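Side-chain contacts in alpha,alpha-trehalose-phosphate synthase (UDP-forming) (Burkholderia vietnamiensis, PDB 5TVG), which belongs to glycosyltransferase family 20, builds on the two-domain GT-B fold, and binds uridine-5'-diphosphate in the cleft between its domains: residues P62-R65 and V70-A73; Q84-F89 and P309-V314; Y189-F194 and D455-D460; D240-A245 and A378-A383. One frame throughout, in Å; residues are numbered along the deposited sequence.

Contact 1 (P62-R65 and V70-A73)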
loop_
_atom_site.group_PDB
_atom_site.type_symbol
_atom_site.label_atom_id
_atom_site.label_comp_id
_atom_site.label_asym_id
_atom_site.label_seq_id
_atom_site.Cartn_x
_atom_site.Cartn_y
_atom_site.Cartn_z
ATOM N N PRO A 62 19.718 -34.930 20.641
ATOM C CA PRO A 62 18.712 -34.185 21.402
ATOM C C PRO A 62 19.057 -34.060 22.878
ATOM O O PRO A 62 19.771 -34.881 23.449
ATOM C CB PRO A 62 17.440 -35.016 21.206
ATOM C CG PRO A 62 17.888 -36.323 20.861
ATOM C CD PRO A 62 19.156 -36.177 20.101
ATOM N N ALA A 63 18.565 -32.985 23.483
ATOM C CA ALA A 63 18.643 -32.820 24.928
ATOM C C ALA A 63 17.513 -33.616 25.587
ATOM O O ALA A 63 16.343 -33.494 25.197
ATOM C CB ALA A 63 18.571 -31.333 25.286
ATOM N N VAL A 64 17.858 -34.452 26.559
ATOM C CA VAL A 64 16.920 -35.391 27.172
ATOM C C VAL A 64 16.693 -34.962 28.616
ATOM O O VAL A 64 17.601 -35.055 29.444
ATOM C CB VAL A 64 17.448 -36.826 27.092
ATOM C CG1 VAL A 64 16.598 -37.767 27.941
ATOM C CG2 VAL A 64 17.509 -37.268 25.628
ATOM N N ARG A 65 15.485 -34.490 28.918
ATOM C CA ARG A 65 15.069 -34.075 30.255
ATOM C C ARG A 65 13.912 -34.954 30.720
ATOM O O ARG A 65 12.999 -35.244 29.944
ATOM C CB ARG A 65 14.642 -32.588 30.260
ATOM C CG ARG A 65 13.550 -32.236 31.272
ATOM C CD ARG A 65 13.178 -30.747 31.284
ATOM N NE ARG A 65 12.310 -30.343 30.176
ATOM C CZ ARG A 65 10.992 -30.133 30.277
ATOM N NH1 ARG A 65 10.370 -30.297 31.441
ATOM N NH2 ARG A 65 10.287 -29.754 29.209
ATOM N N VAL A 70 7.896 -38.997 32.552
ATOM C CA VAL A 70 7.877 -38.552 31.168
ATOM C C VAL A 70 9.241 -38.037 30.754
ATOM O O VAL A 70 9.924 -37.353 31.527
ATOM C CB VAL A 70 6.803 -37.466 31.007
ATOM C CG1 VAL A 70 6.712 -36.977 29.565
ATOM C CG2 VAL A 70 5.481 -38.030 31.492
ATOM N N THR A 71 9.639 -38.363 29.530
ATOM C CA THR A 71 10.879 -37.869 28.950
ATOM C C THR A 71 10.595 -36.839 27.852
ATOM O O THR A 71 9.685 -37.018 27.036
ATOM C CB THR A 71 11.693 -39.029 28.390
ATOM O OG1 THR A 71 11.981 -39.942 29.450
ATOM C CG2 THR A 71 12.986 -38.536 27.796
ATOM N N TYR A 72 11.349 -35.741 27.860
ATOM C CA TYR A 72 11.272 -34.713 26.827
ATOM C C TYR A 72 12.590 -34.736 26.058
ATOM O O TYR A 72 13.650 -34.476 26.634
ATOM C CB TYR A 72 11.016 -33.335 27.438
ATOM C CG TYR A 72 9.746 -33.227 28.263
ATOM C CD1 TYR A 72 9.711 -33.641 29.590
ATOM C CD2 TYR A 72 8.589 -32.687 27.721
ATOM C CE1 TYR A 72 8.546 -33.533 30.347
ATOM C CE2 TYR A 72 7.425 -32.577 28.466
ATOM C CZ TYR A 72 7.401 -32.996 29.773
ATOM O OH TYR A 72 6.228 -32.882 30.502
ATOM N N ALA A 73 12.531 -35.036 24.762
ATOM C CA ALA A 73 13.733 -35.118 23.938
ATOM C C ALA A 73 13.631 -34.042 22.865
ATOM O O ALA A 73 12.790 -34.153 21.967
ATOM C CB ALA A 73 13.893 -36.513 23.333
#
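The guanidinium of Arg65 lies flat over one face of the Tyr72 ring, on neighbouring strands of a beta hairpin at the margin of the mixed sheet. The two planes are only 8° apart. Arg65 CZ sits 4.0 Å from the centroid of the Tyr72 ring, a cation-pi stack. Within it NH2 lies over CG, while NH1 is above the CD1–CE1 side. The Arg65 chain bends at its third torsion (chi3 78°), which folds the guanidinium back onto the phenol. Arg65 NH2 also makes a weak hydrogen bond to Ala20 O, in a loop beside the hairpin.

Beneath the stack, Arg65 and Tyr72 form an antiparallel hydrogen-bonded pair. Arg65 N donates to Tyr72 O at 2.9 Å, and Tyr72 N donates to Arg65 O at 2.7 Å. Both bonds are nearly straight. Val64 and Ala73, the adjoining non-hydrogen-bonded pair, carry their side chains on the other face of the sheet. Ala73 is buried there against Phe48 and Leu129. Val64 CG1 stands anti to the backbone N (chi1 170°), and this branch meets the methyl of Thr71: CG1 of Val64 lies 3.7 Å from CG2 of Thr71.

Contact 2 (Q84-F89 and P309-V314); sequences QYYRGF and PTRSDV
Asp313 OD2 is held by the hydroxyl of Tyr82 through a hydrogen bond and also faces Arg87, in a contact across the cleft of the GT-B fold. Arg87 belongs to helix 79-98. Asp313 sits in a type I turn, Arg311 to Val314, that leads into helix 315-335. The salt bridge between the two is long, with Arg87 NE 3.9 Å from Asp313 OD2, and the guanidinium and carboxylate planes are 42° apart. The stronger partner of the Arg87 guanidinium is Asp83, which takes its NH2. Asp313 O lies over one face of that guanidinium, but at 3.4 Å from Arg87 NE the angle is poor for a hydrogen bond.

Asp313 CG is placed between its own backbone N and carbonyl carbon (chi1 58°), and Asp313 OD2 lies 3.0 Å from Arg87 CD, with Arg87 CG next nearest. Beside it, Val314 CG2 is 4.3 Å from Arg87 CG. The other link is looser. Tyr86 OH, hydrogen-bonded to Arg18, approaches the chain of Arg311, whose guanidinium makes a cation-pi contact with Trp95. The closest atoms of that pair are Tyr86 OH and Arg311 CG, 4.3 Å apart.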
loop_
_atom_site.group_PDB
_atom_site.type_symbol
_atom_site.label_atom_id
_atom_site.label_comp_id
_atom_site.label_asym_id
_atom_site.label_seq_id
_atom_site.Cartn_x
_atom_site.Cartn_y
_atom_site.Cartn_z
ATOM N N GLN A 84 13.197 -22.369 6.203
ATOM C CA GLN A 84 12.645 -23.141 5.106
ATOM C C GLN A 84 11.555 -24.102 5.551
ATOM O O GLN A 84 10.564 -24.262 4.842
ATOM C CB GLN A 84 13.734 -23.940 4.393
ATOM C CG GLN A 84 14.822 -23.085 3.748
ATOM C CD GLN A 84 15.912 -23.928 3.143
ATOM O OE1 GLN A 84 16.215 -25.024 3.628
ATOM N NE2 GLN A 84 16.487 -23.441 2.051
ATOM N N TYR A 85 11.686 -24.664 6.745
ATOM C CA TYR A 85 10.750 -25.645 7.255
ATOM C C TYR A 85 9.542 -24.985 7.900
ATOM O O TYR A 85 8.400 -25.338 7.591
ATOM C CB TYR A 85 11.489 -26.567 8.234
ATOM C CG TYR A 85 10.643 -27.286 9.267
ATOM C CD1 TYR A 85 10.000 -28.503 8.979
ATOM C CD2 TYR A 85 10.543 -26.772 10.560
ATOM C CE1 TYR A 85 9.251 -29.165 9.958
ATOM C CE2 TYR A 85 9.823 -27.409 11.526
ATOM C CZ TYR A 85 9.168 -28.600 11.227
ATOM O OH TYR A 85 8.467 -29.208 12.228
ATOM N N TYR A 86 9.778 -24.075 8.842
ATOM C CA TYR A 86 8.720 -23.492 9.652
ATOM C C TYR A 86 8.122 -22.248 8.999
ATOM O O TYR A 86 6.925 -22.237 8.690
ATOM C CB TYR A 86 9.250 -23.205 11.065
ATOM C CG TYR A 86 8.224 -22.565 12.000
ATOM C CD1 TYR A 86 7.206 -23.326 12.612
ATOM C CD2 TYR A 86 8.302 -21.218 12.313
ATOM C CE1 TYR A 86 6.292 -22.730 13.484
ATOM C CE2 TYR A 86 7.401 -20.626 13.175
ATOM C CZ TYR A 86 6.399 -21.371 13.754
ATOM O OH TYR A 86 5.522 -20.721 14.599
ATOM N N ARG A 87 8.943 -21.195 8.797
ATOM C CA ARG A 87 8.479 -19.948 8.191
ATOM C C ARG A 87 8.058 -20.143 6.741
ATOM O O ARG A 87 7.078 -19.542 6.272
ATOM C CB ARG A 87 9.604 -18.909 8.202
ATOM C CG ARG A 87 9.620 -17.897 9.309
ATOM C CD ARG A 87 10.769 -16.931 9.055
ATOM N NE ARG A 87 10.530 -16.187 7.830
ATOM C CZ ARG A 87 11.425 -15.443 7.194
ATOM N NH1 ARG A 87 11.055 -14.820 6.083
ATOM N NH2 ARG A 87 12.675 -15.315 7.653
ATOM N N GLY A 88 8.814 -20.943 6.006
ATOM C CA GLY A 88 8.575 -21.088 4.590
ATOM C C GLY A 88 7.441 -22.059 4.303
ATOM O O GLY A 88 6.269 -21.673 4.261
ATOM N N PHE A 89 7.780 -23.317 4.057
ATOM C CA PHE A 89 6.776 -24.217 3.523
ATOM C C PHE A 89 5.593 -24.381 4.477
ATOM O O PHE A 89 4.435 -24.287 4.053
ATOM C CB PHE A 89 7.398 -25.563 3.186
ATOM C CG PHE A 89 6.468 -26.452 2.408
ATOM C CD1 PHE A 89 6.188 -26.165 1.063
ATOM C CD2 PHE A 89 5.845 -27.549 3.016
ATOM C CE1 PHE A 89 5.297 -26.986 0.327
ATOM C CE2 PHE A 89 4.972 -28.373 2.288
ATOM C CZ PHE A 89 4.691 -28.084 0.942
ATOM N N PRO A 309 -0.024 -11.164 18.894
ATOM C CA PRO A 309 0.623 -11.375 17.598
ATOM C C PRO A 309 1.150 -12.792 17.463
ATOM O O PRO A 309 1.437 -13.475 18.442
ATOM C CB PRO A 309 1.773 -10.357 17.598
ATOM C CG PRO A 309 1.331 -9.310 18.565
ATOM C CD PRO A 309 0.599 -10.055 19.636
ATOM N N THR A 310 1.283 -13.215 16.208
ATOM C CA THR A 310 1.598 -14.587 15.853
ATOM C C THR A 310 2.370 -14.547 14.548
ATOM O O THR A 310 2.035 -13.762 13.666
ATOM C CB THR A 310 0.275 -15.374 15.686
ATOM O OG1 THR A 310 0.531 -16.719 15.291
ATOM C CG2 THR A 310 -0.590 -14.691 14.619
ATOM N N ARG A 311 3.402 -15.373 14.428
ATOM C CA ARG A 311 4.139 -15.525 13.168
ATOM C C ARG A 311 4.480 -14.176 12.524
ATOM O O ARG A 311 4.261 -13.956 11.326
ATOM C CB ARG A 311 3.334 -16.411 12.204
ATOM C CG ARG A 311 2.954 -17.749 12.847
ATOM C CD ARG A 311 1.850 -18.525 12.106
ATOM N NE ARG A 311 1.378 -19.648 12.928
ATOM C CZ ARG A 311 0.568 -20.624 12.508
ATOM N NH1 ARG A 311 0.137 -20.658 11.252
ATOM N NH2 ARG A 311 0.183 -21.582 13.345
ATOM N N SER A 312 5.010 -13.255 13.340
ATOM C CA SER A 312 5.295 -11.888 12.892
ATOM C C SER A 312 6.319 -11.816 11.769
ATOM O O SER A 312 6.377 -10.798 11.072
ATOM C CB SER A 312 5.836 -11.031 14.045
ATOM O OG SER A 312 4.909 -10.990 15.105
ATOM N N ASP A 313 7.151 -12.838 11.599
ATOM C CA ASP A 313 8.189 -12.806 10.573
ATOM C C ASP A 313 7.709 -13.345 9.232
ATOM O O ASP A 313 8.518 -13.479 8.309
ATOM C CB ASP A 313 9.422 -13.559 11.077
ATOM C CG ASP A 313 9.115 -15.014 11.453
ATOM O OD1 ASP A 313 7.919 -15.411 11.563
ATOM O OD2 ASP A 313 10.089 -15.737 11.722
ATOM N N VAL A 314 6.412 -13.639 9.112
ATOM C CA VAL A 314 5.764 -13.990 7.853
ATOM C C VAL A 314 5.020 -12.750 7.341
ATOM O O VAL A 314 4.254 -12.124 8.087
ATOM C CB VAL A 314 4.814 -15.183 8.051
ATOM C CG1 VAL A 314 4.146 -15.551 6.756
ATOM C CG2 VAL A 314 5.588 -16.410 8.681
#

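Contact 3 (Y189-F194 and D455-D460); sequences YDIAGF and DTFVAD
Ile191 sends its two branches to two residues of helix 450-461, CG2 to the ring of Phe457 and CD1 to the backbone of Asp460. Ile191 CG2 lies 4.1 Å from Phe457 CZ and equally close to Phe457 CE2. The two side chains lie alongside, pointing opposite ways. Ile191 CD1 reaches further along the helix and stops 3.6 Å from Asp460 O, with Asp460 CB at 3.8 Å. Ile191 CG2 is anti to the backbone N while CG1 is anti to the carbonyl carbon (chi1 -57°), and this splits the branches between the two partners.

Phe457 has its ring anti to the backbone N (chi1 -158°), which carries it from the helix toward the strand. Gly193 CA is 4.4 Å from Phe457 CE2, near the ring plane. Having no side chain, Gly193 lets its CA lie against this edge. Around the pair, Trp137 stacks on Phe457, and Tyr233 meets the same ring at an oblique angle.

The contact joins the sheet of one domain of the GT-B fold to a helix close to the C terminus. Strand 191-194 and helix 455-460 run nearly antiparallel, with their N-to-C directions 167° apart. Asp460 touches Ile191 through its backbone O and its CB, while its OD2 is hydrogen-bonded to Tyr233 OH. The contact is thus van der Waals in kind: methyls of Ile191 meet a ring, a backbone carbonyl oxygen and a CB, and the carboxylate of Asp460 is turned to Tyr233.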
loop_
_atom_site.group_PDB
_atom_site.type_symbol
_atom_site.label_atom_id
_atom_site.label_comp_id
_atom_site.label_asym_id
_atom_site.label_seq_id
_atom_site.Cartn_x
_atom_site.Cartn_y
_atom_site.Cartn_z
ATOM N N TYR A 189 1.453 -43.381 7.239
ATOM C CA TYR A 189 0.870 -43.561 8.567
ATOM C C TYR A 189 -0.094 -44.740 8.587
ATOM O O TYR A 189 -0.826 -44.976 7.620
ATOM C CB TYR A 189 0.120 -42.302 9.018
ATOM C CG TYR A 189 1.026 -41.116 9.316
ATOM C CD1 TYR A 189 1.670 -41.003 10.549
ATOM C CD2 TYR A 189 1.208 -40.093 8.389
ATOM C CE1 TYR A 189 2.500 -39.932 10.840
ATOM C CE2 TYR A 189 2.014 -38.999 8.676
ATOM C CZ TYR A 189 2.664 -38.929 9.911
ATOM O OH TYR A 189 3.494 -37.858 10.202
ATOM N N ASP A 190 -0.092 -45.479 9.701
ATOM C CA ASP A 190 -1.130 -46.488 9.917
ATOM C C ASP A 190 -2.476 -45.822 10.176
ATOM O O ASP A 190 -3.523 -46.395 9.850
ATOM C CB ASP A 190 -0.767 -47.400 11.095
ATOM C CG ASP A 190 0.552 -48.150 10.891
ATOM O OD1 ASP A 190 0.622 -49.020 9.993
ATOM O OD2 ASP A 190 1.544 -47.842 11.594
ATOM N N ILE A 191 -2.472 -44.616 10.747
ATOM C CA ILE A 191 -3.691 -43.863 11.037
ATOM C C ILE A 191 -3.526 -42.428 10.535
ATOM O O ILE A 191 -2.512 -41.778 10.826
ATOM C CB ILE A 191 -4.027 -43.851 12.543
ATOM C CG1 ILE A 191 -4.160 -45.271 13.110
ATOM C CG2 ILE A 191 -5.322 -43.075 12.770
ATOM C CD1 ILE A 191 -3.796 -45.379 14.587
ATOM N N ALA A 192 -4.501 -41.931 9.770
ATOM C CA ALA A 192 -4.532 -40.506 9.392
ATOM C C ALA A 192 -5.780 -39.926 10.038
ATOM O O ALA A 192 -6.900 -40.213 9.598
ATOM C CB ALA A 192 -4.510 -40.320 7.882
ATOM N N GLY A 193 -5.597 -39.193 11.132
ATOM C CA GLY A 193 -6.712 -38.658 11.903
ATOM C C GLY A 193 -6.945 -37.192 11.579
ATOM O O GLY A 193 -5.992 -36.433 11.385
ATOM N N PHE A 194 -8.224 -36.794 11.556
ATOM C CA PHE A 194 -8.619 -35.434 11.198
ATOM C C PHE A 194 -9.593 -34.913 12.239
ATOM O O PHE A 194 -10.088 -35.669 13.084
ATOM C CB PHE A 194 -9.234 -35.383 9.787
ATOM C CG PHE A 194 -8.308 -35.883 8.729
ATOM C CD1 PHE A 194 -8.173 -37.272 8.500
ATOM C CD2 PHE A 194 -7.527 -34.995 8.004
ATOM C CE1 PHE A 194 -7.277 -37.758 7.549
ATOM C CE2 PHE A 194 -6.631 -35.446 7.037
ATOM C CZ PHE A 194 -6.496 -36.846 6.807
ATOM N N ASP A 455 -8.078 -40.943 24.477
ATOM C CA ASP A 455 -8.244 -42.382 24.705
ATOM C C ASP A 455 -8.562 -43.088 23.395
ATOM O O ASP A 455 -8.028 -44.164 23.115
ATOM C CB ASP A 455 -9.327 -42.651 25.748
ATOM C CG ASP A 455 -8.947 -42.145 27.137
ATOM O OD1 ASP A 455 -7.752 -41.945 27.400
ATOM O OD2 ASP A 455 -9.837 -41.973 27.999
ATOM N N THR A 456 -9.370 -42.453 22.546
ATOM C CA THR A 456 -9.722 -43.041 21.256
ATOM C C THR A 456 -8.523 -43.099 20.315
ATOM O O THR A 456 -8.371 -44.065 19.571
ATOM C CB THR A 456 -10.865 -42.227 20.610
ATOM O OG1 THR A 456 -12.072 -42.386 21.379
ATOM C CG2 THR A 456 -11.091 -42.620 19.162
ATOM N N PHE A 457 -7.720 -42.032 20.241
ATOM C CA PHE A 457 -6.560 -42.120 19.364
ATOM C C PHE A 457 -5.543 -43.137 19.904
ATOM O O PHE A 457 -4.945 -43.898 19.141
ATOM C CB PHE A 457 -5.896 -40.750 19.168
ATOM C CG PHE A 457 -5.068 -40.685 17.911
ATOM C CD1 PHE A 457 -3.783 -41.260 17.875
ATOM C CD2 PHE A 457 -5.600 -40.126 16.733
ATOM C CE1 PHE A 457 -3.034 -41.266 16.711
ATOM C CE2 PHE A 457 -4.860 -40.136 15.559
ATOM C CZ PHE A 457 -3.555 -40.694 15.550
ATOM N N VAL A 458 -5.306 -43.135 21.209
ATOM C CA VAL A 458 -4.354 -44.083 21.766
ATOM C C VAL A 458 -4.843 -45.520 21.546
ATOM O O VAL A 458 -4.065 -46.393 21.148
ATOM C CB VAL A 458 -4.114 -43.778 23.256
ATOM C CG1 VAL A 458 -3.366 -44.949 23.938
ATOM C CG2 VAL A 458 -3.379 -42.458 23.410
ATOM N N ALA A 459 -6.159 -45.756 21.709
ATOM C CA ALA A 459 -6.722 -47.094 21.498
ATOM C C ALA A 459 -6.489 -47.571 20.076
ATOM O O ALA A 459 -6.110 -48.732 19.858
ATOM C CB ALA A 459 -8.224 -47.111 21.821
ATOM N N ASP A 460 -6.685 -46.684 19.092
ATOM C CA ASP A 460 -6.384 -47.030 17.710
ATOM C C ASP A 460 -4.898 -47.312 17.505
ATOM O O ASP A 460 -4.530 -48.218 16.745
ATOM C CB ASP A 460 -6.848 -45.908 16.791
ATOM C CG ASP A 460 -8.371 -45.889 16.607
ATOM O OD1 ASP A 460 -9.042 -46.859 17.022
ATOM O OD2 ASP A 460 -8.896 -44.883 16.099
#

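Contact 4 (D240-A245 and A378-A383); sequences DAIAEA and AKEYVA. With UDP (uridine-5'-diphosphate), chain I.
Ile242 CB lies 3.7 Å from Ala383 CB, where two helices cross at -62° in the domain of the GT-B fold that binds uridine-5'-diphosphate. From CB the side chain divides. Ile242 CG2 presses on the same methyl, 3.5 Å from Ala383 CB, tighter than an ordinary van der Waals contact. CG2 also comes near the backbone carbonyl oxygen of Glu380. The longer branch runs from CG1, anti to the carbonyl carbon (chi1 -72°), to CD1. At that tip Ile242 CD1 rests 3.9 Å from Glu380 CG. The two side chains cross at about a right angle, and the isoleucine meets the glutamate at its CG. Met356 of helix 352-361 touches both of them.

Next to Ile242, Ala243 packs on the end of the other segment. Its CA and CB both approach Ala383 O, and the CA atoms of Ala243 and Ala383 are the nearest pair of the two backbones.

Past CG the Glu380 chain is extended, and it carries the carboxylate away from Ile242 to the ribose. Each oxygen takes one hydroxyl. OE1 also forms a salt bridge with Arg352, which probably helps to hold the carboxylate in place. Ile242 is thus a second-shell residue, packing against the stem of a residue that binds the ligand directly. At the far end of that stem, O3' of uridine-5'-diphosphate donates to Glu380 OE1 at 2.5 Å, and O2' donates to OE2 at 2.6 Å.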
loop_
_atom_site.group_PDB
_atom_site.type_symbol
_atom_site.label_atom_id
_atom_site.label_comp_id
_atom_site.label_asym_id
_atom_site.label_seq_id
_atom_site.Cartn_x
_atom_site.Cartn_y
_atom_site.Cartn_z
ATOM N N ASP A 240 -15.703 -28.877 32.838
ATOM C CA ASP A 240 -15.845 -28.664 34.279
ATOM C C ASP A 240 -14.570 -28.090 34.915
ATOM O O ASP A 240 -14.654 -27.369 35.919
ATOM C CB ASP A 240 -16.298 -29.972 34.949
ATOM C CG ASP A 240 -17.661 -30.484 34.395
ATOM O OD1 ASP A 240 -18.516 -29.668 33.995
ATOM O OD2 ASP A 240 -17.876 -31.708 34.346
ATOM N N ALA A 241 -13.382 -28.449 34.408
ATOM C CA ALA A 241 -12.166 -27.768 34.853
ATOM C C ALA A 241 -12.168 -26.306 34.380
ATOM O O ALA A 241 -11.766 -25.403 35.122
ATOM C CB ALA A 241 -10.912 -28.509 34.358
ATOM N N ILE A 242 -12.626 -26.051 33.153
ATOM C CA ILE A 242 -12.737 -24.664 32.678
ATOM C C ILE A 242 -13.664 -23.866 33.580
ATOM O O ILE A 242 -13.376 -22.710 33.930
ATOM C CB ILE A 242 -13.201 -24.642 31.212
ATOM C CG1 ILE A 242 -12.033 -25.132 30.350
ATOM C CG2 ILE A 242 -13.671 -23.202 30.776
ATOM C CD1 ILE A 242 -12.376 -25.566 28.966
ATOM N N ALA A 243 -14.773 -24.481 34.008
ATOM C CA ALA A 243 -15.731 -23.778 34.856
ATOM C C ALA A 243 -15.089 -23.376 36.172
ATOM O O ALA A 243 -15.215 -22.230 36.620
ATOM C CB ALA A 243 -16.954 -24.662 35.116
ATOM N N GLU A 244 -14.374 -24.307 36.797
ATOM C CA GLU A 244 -13.727 -24.006 38.069
ATOM C C GLU A 244 -12.675 -22.916 37.921
ATOM O O GLU A 244 -12.586 -22.009 38.756
ATOM C CB GLU A 244 -13.090 -25.258 38.636
ATOM C CG GLU A 244 -12.482 -25.032 39.986
ATOM C CD GLU A 244 -12.575 -26.275 40.843
ATOM O OE1 GLU A 244 -11.502 -26.860 41.171
ATOM O OE2 GLU A 244 -13.733 -26.659 41.161
ATOM N N ALA A 245 -11.885 -22.975 36.854
ATOM C CA ALA A 245 -10.884 -21.941 36.642
ATOM C C ALA A 245 -11.551 -20.583 36.470
ATOM O O ALA A 245 -11.078 -19.576 37.015
ATOM C CB ALA A 245 -10.035 -22.286 35.418
ATOM N N ALA A 378 -14.101 -21.364 21.185
ATOM C CA ALA A 378 -15.564 -21.499 21.138
ATOM C C ALA A 378 -16.057 -22.465 22.218
ATOM O O ALA A 378 -17.003 -22.161 22.959
ATOM C CB ALA A 378 -16.004 -21.954 19.741
ATOM N N LYS A 379 -15.375 -23.603 22.371
ATOM C CA LYS A 379 -15.776 -24.570 23.397
ATOM C C LYS A 379 -15.468 -24.036 24.789
ATOM O O LYS A 379 -16.303 -24.144 25.704
ATOM C CB LYS A 379 -15.062 -25.907 23.162
ATOM C CG LYS A 379 -15.340 -26.495 21.782
ATOM C CD LYS A 379 -14.885 -27.966 21.642
ATOM C CE LYS A 379 -15.388 -28.564 20.298
ATOM N NZ LYS A 379 -15.091 -30.012 20.265
ATOM N N GLU A 380 -14.301 -23.382 24.935
ATOM C CA GLU A 380 -13.909 -22.788 26.212
ATOM C C GLU A 380 -14.882 -21.713 26.614
ATOM O O GLU A 380 -15.210 -21.568 27.800
ATOM C CB GLU A 380 -12.482 -22.204 26.134
ATOM C CG GLU A 380 -11.375 -23.267 25.990
ATOM C CD GLU A 380 -10.027 -22.649 25.586
ATOM O OE1 GLU A 380 -9.042 -23.388 25.519
ATOM O OE2 GLU A 380 -9.962 -21.430 25.283
ATOM N N TYR A 381 -15.366 -20.950 25.636
ATOM C CA TYR A 381 -16.329 -19.913 25.956
ATOM C C TYR A 381 -17.584 -20.523 26.574
ATOM O O TYR A 381 -18.096 -20.026 27.589
ATOM C CB TYR A 381 -16.689 -19.083 24.698
ATOM C CG TYR A 381 -17.677 -17.990 25.039
ATOM C CD1 TYR A 381 -17.248 -16.756 25.508
ATOM C CD2 TYR A 381 -19.052 -18.222 24.970
ATOM C CE1 TYR A 381 -18.154 -15.758 25.865
ATOM C CE2 TYR A 381 -19.964 -17.229 25.325
ATOM C CZ TYR A 381 -19.512 -16.005 25.779
ATOM O OH TYR A 381 -20.435 -15.021 26.133
ATOM N N VAL A 382 -18.128 -21.576 25.952
ATOM C CA VAL A 382 -19.333 -22.210 26.511
ATOM C C VAL A 382 -19.057 -22.696 27.924
ATOM O O VAL A 382 -19.821 -22.414 28.854
ATOM C CB VAL A 382 -19.804 -23.368 25.607
ATOM C CG1 VAL A 382 -20.837 -24.241 26.326
ATOM C CG2 VAL A 382 -20.323 -22.809 24.262
ATOM N N ALA A 383 -17.913 -23.367 28.124
ATOM C CA ALA A 383 -17.633 -23.983 29.424
ATOM C C ALA A 383 -17.449 -22.974 30.541
ATOM O O ALA A 383 -17.628 -23.332 31.711
ATOM C CB ALA A 383 -16.380 -24.848 29.356
HETATM N N1 UDP I . -5.080 -18.913 24.177
HETATM C C2 UDP I . -4.522 -18.493 25.371
HETATM N N3 UDP I . -4.144 -17.176 25.409
HETATM C C4 UDP I . -4.257 -16.248 24.393
HETATM C C5 UDP I . -4.842 -16.758 23.175
HETATM C C6 UDP I . -5.214 -18.053 23.108
HETATM O O2 UDP I . -4.394 -19.227 26.337
HETATM O O4 UDP I . -3.848 -15.083 24.580
HETATM C "C1'" UDP I . -5.494 -20.332 24.089
HETATM C "C2'" UDP I . -7.000 -20.604 24.098
HETATM O "O2'" UDP I . -7.408 -20.771 25.442
HETATM C "C3'" UDP I . -7.061 -21.947 23.376
HETATM C "C4'" UDP I . -5.952 -21.816 22.342
HETATM O "O4'" UDP I . -5.002 -20.875 22.885
HETATM O "O3'" UDP I . -6.905 -23.090 24.211
HETATM C "C5'" UDP I . -6.453 -21.253 21.042
HETATM O "O5'" UDP I . -6.721 -22.415 20.261
HETATM P PA UDP I . -7.845 -22.423 19.171
HETATM O O1A UDP I . -8.111 -23.857 18.873
HETATM O O2A UDP I . -9.028 -21.562 19.584
HETATM O O3A UDP I . -7.171 -21.727 17.902
HETATM P PB UDP I . -5.639 -21.768 17.491
HETATM O O1B UDP I . -5.187 -23.185 17.859
HETATM O O2B UDP I . -5.672 -21.783 15.970
HETATM O O3B UDP I . -4.867 -20.646 18.094
#

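In the fold
From the N terminus, contact 1 closes first, a short hairpin at one margin of the mixed sheet. Strand 70-77 then leads into helix 79-98, where contact 2 opens. It closes only at 309-314, in the other domain, and so bridges the two halves across the cleft. Contact 3 opens at strand 191-194, closes at 455-460, and ties the mixed sheet to helix 450-461 near the C terminus. Its span crosses that of contact 2. Contact 4 opens at 240-245, closes at 378-383, and joins helices 239-248 and 376-384 within the domain that binds uridine-5'-diphosphate. It lies wholly within the span of contact 3 and also crosses contact 2. Contacts 2 and 4 flank the chain's centre.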